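Local coordinates for protein DNA gyrase, B subunit, truncated (Myxococcus xanthus, PDB 3CWV) that probably works as the B subunit of DNA gyrase, using ATP to break, pass and rejoin double-stranded DNA, at residues F67-T72 and M145-E150; T83-L88 and W96-M101. All coordinates share one frame; numbering follows the deposited sequence.

How the contacts relate
Both contacts belong to the N-terminal part of the chain, which has the ATPase (GHKL) fold expected of a gyrase B subunit, and their centres lie 20 Å apart. Along the sequence contact 2 is nested inside the long excursion that contact 1 closes. Contact 1 joins strand 64-70 to the loop leading into strand 151-159; contact 2 folds the connection between helices 75-82 and 102-107 upon itself. The two meet where Cys68 CB packs 4.0 Å from Trp96 NE1. Cys68 points away from loop 145-150, so it can reach the second contact. Residues 96-101 probably correspond to the glycine-rich loop that lies at the nucleotide site in relatives.

Contact 1. Residues F67-T72 and M145-E150; sequences FCTSRT and MPVSAE
Pro146 lies over one face of the Phe67 ring, in a CH-pi contact that seats the loop ahead of strand 151-159 on strand 64-70 of the mixed sheet in the GHKL fold. Its CD stands 3.8 Å from the ring centroid, 19° off the normal and so over the face; flat ring and compact pyrrolidine suit close packing. Met145 CE approaches the ring edge at CZ, 4.1 Å away, while Val147 CB touches CE2. Phe67 reaches them because its CG is anti to the backbone N (chi1 172°). A serine in place of this ring would probably leave Pro146 without its aromatic floor and open a gap beside Met145 CE and Val147 CB.

Two residues on, Thr69 CG2 packs against Ala149 CB at 3.5 Å, a close fit that suits a side chain as small as alanine. Thr69 divides its roles: the methyl serves the loop, while OG1 hydrogen-bonds to Asp53 OD2 on the neighbouring strand. Farther out, Arg71 CG lies 3.4 Å from Glu150 OE1, but the charges stay apart (NE to OE2 5.7 Å) and NH1 hydrogen-bonds to Gly49 O. The loop is braced internally by a weak bond from Ala149 N to Met145 SD, 3.7 Å long.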
ATOM      1  N   PHE A  67      -4.351 -10.557  10.072  1.00 22.96           N
ATOM      2  CA  PHE A  67      -4.316 -10.062  11.449  1.00 24.24           C
ATOM      3  C   PHE A  67      -3.494  -8.784  11.529  1.00 25.04           C
ATOM      4  O   PHE A  67      -2.454  -8.671  10.873  1.00 22.34           O
ATOM      5  CB  PHE A  67      -3.750 -11.121  12.411  1.00 26.91           C
ATOM      6  CG  PHE A  67      -3.510 -10.590  13.810  1.00 29.38           C
ATOM      7  CD1 PHE A  67      -4.540 -10.554  14.731  1.00 27.55           C
ATOM      8  CD2 PHE A  67      -2.261 -10.092  14.174  1.00 25.58           C
ATOM      9  CE1 PHE A  67      -4.342 -10.034  16.013  1.00 27.08           C
ATOM     10  CE2 PHE A  67      -2.048  -9.575  15.453  1.00 27.44           C
ATOM     11  CZ  PHE A  67      -3.088  -9.552  16.375  1.00 28.47           C
ATOM     12  N   CYS A  68      -3.962  -7.829  12.343  1.00 25.52           N
ATOM     13  CA  CYS A  68      -3.270  -6.562  12.556  1.00 25.16           C
ATOM     14  C   CYS A  68      -3.232  -6.269  14.050  1.00 23.89           C
ATOM     15  O   CYS A  68      -4.238  -6.460  14.706  1.00 21.02           O
ATOM     16  CB  CYS A  68      -4.068  -5.435  11.923  1.00 26.24           C
ATOM     17  SG  CYS A  68      -4.044  -5.434  10.161  1.00 34.79           S
ATOM     18  N   THR A  69      -2.092  -5.813  14.565  1.00 22.86           N
ATOM     19  CA  THR A  69      -2.019  -5.331  15.944  1.00 24.56           C
ATOM     20  C   THR A  69      -2.504  -3.908  15.943  1.00 25.33           C
ATOM     21  O   THR A  69      -2.571  -3.262  14.896  1.00 24.56           O
ATOM     22  CB  THR A  69      -0.564  -5.387  16.515  1.00 24.47           C
ATOM     23  OG1 THR A  69       0.324  -4.686  15.633  1.00 26.15           O
ATOM     24  CG2 THR A  69      -0.100  -6.848  16.659  1.00 25.68           C
ATOM     25  N   SER A  70      -2.846  -3.398  17.118  1.00 27.57           N
ATOM     26  CA  SER A  70      -3.504  -2.102  17.205  1.00 26.46           C
ATOM     27  C   SER A  70      -3.430  -1.616  18.640  1.00 27.87           C
ATOM     28  O   SER A  70      -3.243  -2.427  19.560  1.00 29.71           O
ATOM     29  CB  SER A  70      -4.983  -2.245  16.799  1.00 26.30           C
ATOM     30  OG  SER A  70      -5.624  -0.968  16.721  1.00 27.03           O
ATOM     31  N   ARG A  71      -3.569  -0.307  18.831  1.00 30.04           N
ATOM     32  CA  ARG A  71      -3.815   0.221  20.179  1.00 32.63           C
ATOM     33  C   ARG A  71      -5.202   0.840  20.235  1.00 31.79           C
ATOM     34  O   ARG A  71      -5.627   1.306  21.279  1.00 29.59           O
ATOM     35  CB  ARG A  71      -2.772   1.280  20.562  1.00 34.96           C
ATOM     36  CG  ARG A  71      -1.448   0.732  21.107  1.00 42.75           C
ATOM     37  CD  ARG A  71      -0.287   1.552  20.542  1.00 48.27           C
ATOM     38  NE  ARG A  71       0.017   1.073  19.195  1.00 55.60           N
ATOM     39  CZ  ARG A  71       0.340   1.834  18.154  1.00 51.85           C
ATOM     40  NH1 ARG A  71       0.405   3.154  18.268  1.00 46.26           N
ATOM     41  NH2 ARG A  71       0.580   1.260  16.981  1.00 48.56           N
ATOM     42  N   THR A  72      -5.922   0.859  19.113  1.00 30.36           N
ATOM     43  CA  THR A  72      -7.215   1.564  19.095  1.00 30.33           C
ATOM     44  C   THR A  72      -8.461   0.765  18.667  1.00 31.93           C
ATOM     45  O   THR A  72      -9.594   1.175  18.954  1.00 31.25           O
ATOM     46  CB  THR A  72      -7.151   2.835  18.228  1.00 30.98           C
ATOM     47  OG1 THR A  72      -6.743   2.475  16.891  1.00 33.13           O
ATOM     48  CG2 THR A  72      -6.181   3.839  18.833  1.00 33.54           C
ATOM     49  N   MET A 145      -3.265 -14.323  20.761  1.00 36.71           N
ATOM     50  CA  MET A 145      -3.144 -13.368  19.666  1.00 33.88           C
ATOM     51  C   MET A 145      -2.033 -13.864  18.755  1.00 37.30           C
ATOM     52  O   MET A 145      -1.001 -14.282  19.262  1.00 34.20           O
ATOM     53  CB  MET A 145      -2.746 -11.991  20.208  1.00 33.45           C
ATOM     54  CG  MET A 145      -3.735 -11.385  21.178  1.00 34.20           C
ATOM     55  SD  MET A 145      -3.262  -9.775  21.811  1.00 25.62           S
ATOM     56  CE  MET A 145      -3.411  -8.747  20.348  1.00 26.71           C
ATOM     57  N   PRO A 146      -2.239 -13.832  17.412  1.00 36.68           N
ATOM     58  CA  PRO A 146      -1.186 -14.184  16.459  1.00 36.59           C
ATOM     59  C   PRO A 146       0.130 -13.432  16.689  1.00 37.31           C
ATOM     60  O   PRO A 146       1.205 -14.014  16.535  1.00 35.25           O
ATOM     61  CB  PRO A 146      -1.797 -13.781  15.110  1.00 36.75           C
ATOM     62  CG  PRO A 146      -3.246 -13.969  15.316  1.00 35.91           C
ATOM     63  CD  PRO A 146      -3.508 -13.528  16.723  1.00 36.79           C
ATOM     64  N   VAL A 147       0.038 -12.148  17.028  1.00 34.31           N
ATOM     65  CA  VAL A 147       1.187 -11.337  17.437  1.00 33.48           C
ATOM     66  C   VAL A 147       0.697 -10.614  18.680  1.00 34.44           C
ATOM     67  O   VAL A 147      -0.332  -9.943  18.645  1.00 31.79           O
ATOM     68  CB  VAL A 147       1.606 -10.285  16.379  1.00 32.05           C
ATOM     69  CG1 VAL A 147       2.794  -9.431  16.892  1.00 35.66           C
ATOM     70  CG2 VAL A 147       1.940 -10.947  15.069  1.00 32.98           C
ATOM     71  N   SER A 148       1.410 -10.771  19.786  1.00 35.74           N
ATOM     72  CA  SER A 148       0.948 -10.218  21.055  1.00 37.34           C
ATOM     73  C   SER A 148       1.035  -8.704  21.051  1.00 35.63           C
ATOM     74  O   SER A 148       2.021  -8.131  20.582  1.00 39.02           O
ATOM     75  CB  SER A 148       1.760 -10.806  22.213  1.00 39.05           C
ATOM     76  OG  SER A 148       0.989 -10.761  23.392  1.00 44.85           O
ATOM     77  N   ALA A 149      -0.019  -8.045  21.521  1.00 33.71           N
ATOM     78  CA  ALA A 149      -0.059  -6.588  21.531  1.00 33.20           C
ATOM     79  C   ALA A 149      -1.183  -6.126  22.438  1.00 31.32           C
ATOM     80  O   ALA A 149      -1.984  -6.945  22.866  1.00 31.65           O
ATOM     81  CB  ALA A 149      -0.269  -6.043  20.095  1.00 34.34           C
ATOM     82  N   GLU A 150      -1.296  -4.817  22.659  1.00 30.74           N
ATOM     83  CA  GLU A 150      -2.396  -4.269  23.471  1.00 34.58           C
ATOM     84  C   GLU A 150      -3.756  -4.682  22.893  1.00 31.83           C
ATOM     85  O   GLU A 150      -4.665  -5.124  23.627  1.00 31.48           O
ATOM     86  CB  GLU A 150      -2.333  -2.737  23.526  1.00 35.56           C
ATOM     87  CG  GLU A 150      -1.153  -2.152  24.256  1.00 44.72           C
ATOM     88  CD  GLU A 150      -1.274  -0.629  24.425  1.00 44.60           C
ATOM     89  OE1 GLU A 150      -2.384  -0.085  24.232  1.00 55.50           O
ATOM     90  OE2 GLU A 150      -0.258   0.019  24.758  1.00 58.65           O
TER

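Contact 2. Residues T83-L88 and W96-M101; sequences TGAGFL and WGWDSM
Ala85 sets its CB 3.9 Å from Trp98 CZ3, at the six-membered end of the indole, just after Gly84, which ends helix 75-82 as the C-prime residue of a Schellman motif. A water 2.8 Å from Ala85 O lies within bonding distance of Gly97 O and can bridge the two carbonyls.

Gly86 follows, its CA over the five-membered ring of Trp98, 3.7 Å from the centroid and 23° off the normal: a CH-pi contact. A CB here would run into Trp98 CE2, so glycine lets the chain lie directly on the indole. Trp98 NE1, at the ring's edge, is bonded to Pro91 O. Gly86 O also receives a CA-H...O contact from Asp99 CA at 3.2 Å.

Both segments are built on type II beta turns, Gly84 to Phe87 and Gly97 to Ser100; the first has Gly86 at its third position, where phi is positive, and the second has Asp99 there, in a left-handed backbone conformation. In the GyrB family a glycine-rich loop precedes the helix equivalent to 102-107, and residues 96-101 probably correspond to it.

The CB of Phe87 points away from the second segment; the trans chi1 (-176°) swings the ring back so that its edge meets Ser100 and Met101. Ser100 O lies in the ring plane, 3.6 Å from CD1, and Met101 SD sits at the same edge in a Met-aromatic contact, 5.1 Å from the centroid. Leu88 folds CG over the centre of one ring face. From Leu88 N a second water accepts a bond of 2.8 Å and donates to Ser100 O and Asp99 OD1.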
ATOM      1  N   THR A  83     -21.322  -3.897   8.546  1.00 31.78           N
ATOM      2  CA  THR A  83     -22.556  -3.672   7.758  1.00 33.53           C
ATOM      3  C   THR A  83     -22.551  -2.423   6.868  1.00 32.27           C
ATOM      4  O   THR A  83     -23.591  -2.013   6.345  1.00 34.40           O
ATOM      5  CB  THR A  83     -23.801  -3.676   8.596  1.00 35.56           C
ATOM      6  OG1 THR A  83     -23.688  -2.688   9.620  1.00 37.01           O
ATOM      7  CG2 THR A  83     -24.000  -5.043   9.227  1.00 40.24           C
ATOM      8  N   GLY A  84     -21.388  -1.823   6.688  1.00 27.77           N
ATOM      9  CA  GLY A  84     -21.299  -0.719   5.759  1.00 26.75           C
ATOM     10  C   GLY A  84     -21.044   0.647   6.322  1.00 24.35           C
ATOM     11  O   GLY A  84     -20.922   1.620   5.572  1.00 24.79           O
ATOM     12  N   ALA A  85     -20.927   0.769   7.646  1.00 25.17           N
ATOM     13  CA  ALA A  85     -20.631   2.097   8.190  1.00 26.30           C
ATOM     14  C   ALA A  85     -19.335   2.692   7.620  1.00 23.78           C
ATOM     15  O   ALA A  85     -18.287   2.033   7.590  1.00 25.96           O
ATOM     16  CB  ALA A  85     -20.577   2.048   9.765  1.00 23.32           C
ATOM     17  N   GLY A  86     -19.392   3.950   7.166  1.00 22.71           N
ATOM     18  CA  GLY A  86     -18.216   4.643   6.678  1.00 22.92           C
ATOM     19  C   GLY A  86     -17.860   4.361   5.220  1.00 23.93           C
ATOM     20  O   GLY A  86     -16.971   4.991   4.653  1.00 24.13           O
ATOM     21  N   PHE A  87     -18.533   3.389   4.649  1.00 22.73           N
ATOM     22  CA  PHE A  87     -18.270   2.953   3.269  1.00 27.55           C
ATOM     23  C   PHE A  87     -18.525   4.098   2.273  1.00 27.51           C
ATOM     24  O   PHE A  87     -19.553   4.784   2.358  1.00 30.09           O
ATOM     25  CB  PHE A  87     -19.158   1.746   2.948  1.00 26.23           C
ATOM     26  CG  PHE A  87     -18.914   1.136   1.579  1.00 27.98           C
ATOM     27  CD1 PHE A  87     -17.628   0.780   1.171  1.00 23.90           C
ATOM     28  CD2 PHE A  87     -19.973   0.897   0.731  1.00 31.62           C
ATOM     29  CE1 PHE A  87     -17.396   0.186  -0.099  1.00 23.64           C
ATOM     30  CE2 PHE A  87     -19.751   0.331  -0.540  1.00 30.35           C
ATOM     31  CZ  PHE A  87     -18.455  -0.024  -0.934  1.00 28.05           C
ATOM     32  N   LEU A  88     -17.563   4.303   1.373  1.00 29.46           N
ATOM     33  CA  LEU A  88     -17.607   5.363   0.375  1.00 31.72           C
ATOM     34  C   LEU A  88     -17.814   6.745   1.018  1.00 35.13           C
ATOM     35  O   LEU A  88     -18.605   7.548   0.513  1.00 34.81           O
ATOM     36  CB  LEU A  88     -18.699   5.067  -0.656  1.00 31.81           C
ATOM     37  CG  LEU A  88     -18.568   3.722  -1.402  1.00 33.87           C
ATOM     38  CD1 LEU A  88     -19.722   3.557  -2.382  1.00 35.57           C
ATOM     39  CD2 LEU A  88     -17.256   3.644  -2.131  1.00 36.33           C
ATOM     40  N   TRP A  96     -10.817   1.477  12.459  1.00 21.45           N
ATOM     41  CA  TRP A  96     -10.257   0.360  11.695  1.00 23.68           C
ATOM     42  C   TRP A  96     -11.178   0.003  10.515  1.00 23.03           C
ATOM     43  O   TRP A  96     -12.315  -0.411  10.705  1.00 27.17           O
ATOM     44  CB  TRP A  96     -10.027  -0.861  12.605  1.00 23.58           C
ATOM     45  CG  TRP A  96      -9.052  -1.823  12.013  1.00 26.46           C
ATOM     46  CD1 TRP A  96      -7.684  -1.828  12.173  1.00 26.97           C
ATOM     47  CD2 TRP A  96      -9.360  -2.921  11.142  1.00 21.48           C
ATOM     48  NE1 TRP A  96      -7.125  -2.887  11.459  1.00 27.43           N
ATOM     49  CE2 TRP A  96      -8.127  -3.561  10.813  1.00 22.29           C
ATOM     50  CE3 TRP A  96     -10.553  -3.443  10.636  1.00 24.45           C
ATOM     51  CZ2 TRP A  96      -8.059  -4.680   9.979  1.00 30.73           C
ATOM     52  CZ3 TRP A  96     -10.486  -4.562   9.808  1.00 26.28           C
ATOM     53  CH2 TRP A  96      -9.236  -5.166   9.488  1.00 26.73           C
ATOM     54  N   GLY A  97     -10.700   0.181   9.295  1.00 22.83           N
ATOM     55  CA  GLY A  97     -11.521  -0.150   8.088  1.00 21.47           C
ATOM     56  C   GLY A  97     -12.574   0.898   7.757  1.00 24.43           C
ATOM     57  O   GLY A  97     -13.347   0.724   6.822  1.00 22.59           O
ATOM     58  N   TRP A  98     -12.587   2.024   8.481  1.00 22.98           N
ATOM     59  CA  TRP A  98     -13.524   3.103   8.170  1.00 25.35           C
ATOM     60  C   TRP A  98     -13.109   3.770   6.854  1.00 24.30           C
ATOM     61  O   TRP A  98     -11.934   4.062   6.640  1.00 27.85           O
ATOM     62  CB  TRP A  98     -13.554   4.159   9.286  1.00 25.49           C
ATOM     63  CG  TRP A  98     -14.770   5.026   9.251  1.00 26.15           C
ATOM     64  CD1 TRP A  98     -14.937   6.169   8.529  1.00 26.01           C
ATOM     65  CD2 TRP A  98     -15.981   4.837   9.992  1.00 26.74           C
ATOM     66  NE1 TRP A  98     -16.189   6.697   8.767  1.00 25.69           N
ATOM     67  CE2 TRP A  98     -16.853   5.891   9.648  1.00 24.35           C
ATOM     68  CE3 TRP A  98     -16.409   3.880  10.922  1.00 27.83           C
ATOM     69  CZ2 TRP A  98     -18.132   6.034  10.212  1.00 28.71           C
ATOM     70  CZ3 TRP A  98     -17.713   4.008  11.464  1.00 25.16           C
ATOM     71  CH2 TRP A  98     -18.539   5.084  11.113  1.00 26.96           C
ATOM     72  N   ASP A  99     -14.076   4.035   5.998  1.00 23.69           N
ATOM     73  CA  ASP A  99     -13.817   4.490   4.632  1.00 24.68           C
ATOM     74  C   ASP A  99     -12.847   3.576   3.845  1.00 23.65           C
ATOM     75  O   ASP A  99     -11.939   4.052   3.154  1.00 26.66           O
ATOM     76  CB  ASP A  99     -13.302   5.931   4.612  1.00 25.08           C
ATOM     77  CG  ASP A  99     -13.496   6.616   3.229  1.00 26.21           C
ATOM     78  OD1 ASP A  99     -14.420   6.238   2.495  1.00 28.46           O
ATOM     79  OD2 ASP A  99     -12.710   7.528   2.905  1.00 34.62           O
ATOM     80  N   SER A 100     -13.016   2.271   3.989  1.00 23.71           N
ATOM     81  CA  SER A 100     -12.172   1.319   3.298  1.00 22.25           C
ATOM     82  C   SER A 100     -13.116   0.483   2.458  1.00 20.21           C
ATOM     83  O   SER A 100     -14.299   0.703   2.488  1.00 21.51           O
ATOM     84  CB  SER A 100     -11.422   0.420   4.284  1.00 20.39           C
ATOM     85  OG  SER A 100     -12.306  -0.542   4.875  1.00 24.80           O
ATOM     86  N   MET A 101     -12.572  -0.494   1.733  1.00 21.78           N
ATOM     87  CA  MET A 101     -13.369  -1.446   1.000  1.00 21.14           C
ATOM     88  C   MET A 101     -13.502  -2.743   1.805  1.00 20.27           C
ATOM     89  O   MET A 101     -13.854  -3.793   1.261  1.00 22.03           O
ATOM     90  CB  MET A 101     -12.714  -1.748  -0.369  1.00 21.60           C
ATOM     91  CG  MET A 101     -12.504  -0.491  -1.271  1.00 27.65           C
ATOM     92  SD  MET A 101     -14.096   0.107  -1.848  1.00 25.12           S
ATOM     93  CE  MET A 101     -14.456  -1.073  -3.149  1.00 36.09           C
TER
HETATM   94  O   HOH W   1     -16.010   1.833   5.954  1.00 29.10           O
HETATM   95  O   HOH W   2     -14.933   3.259   1.177  1.00 30.76           O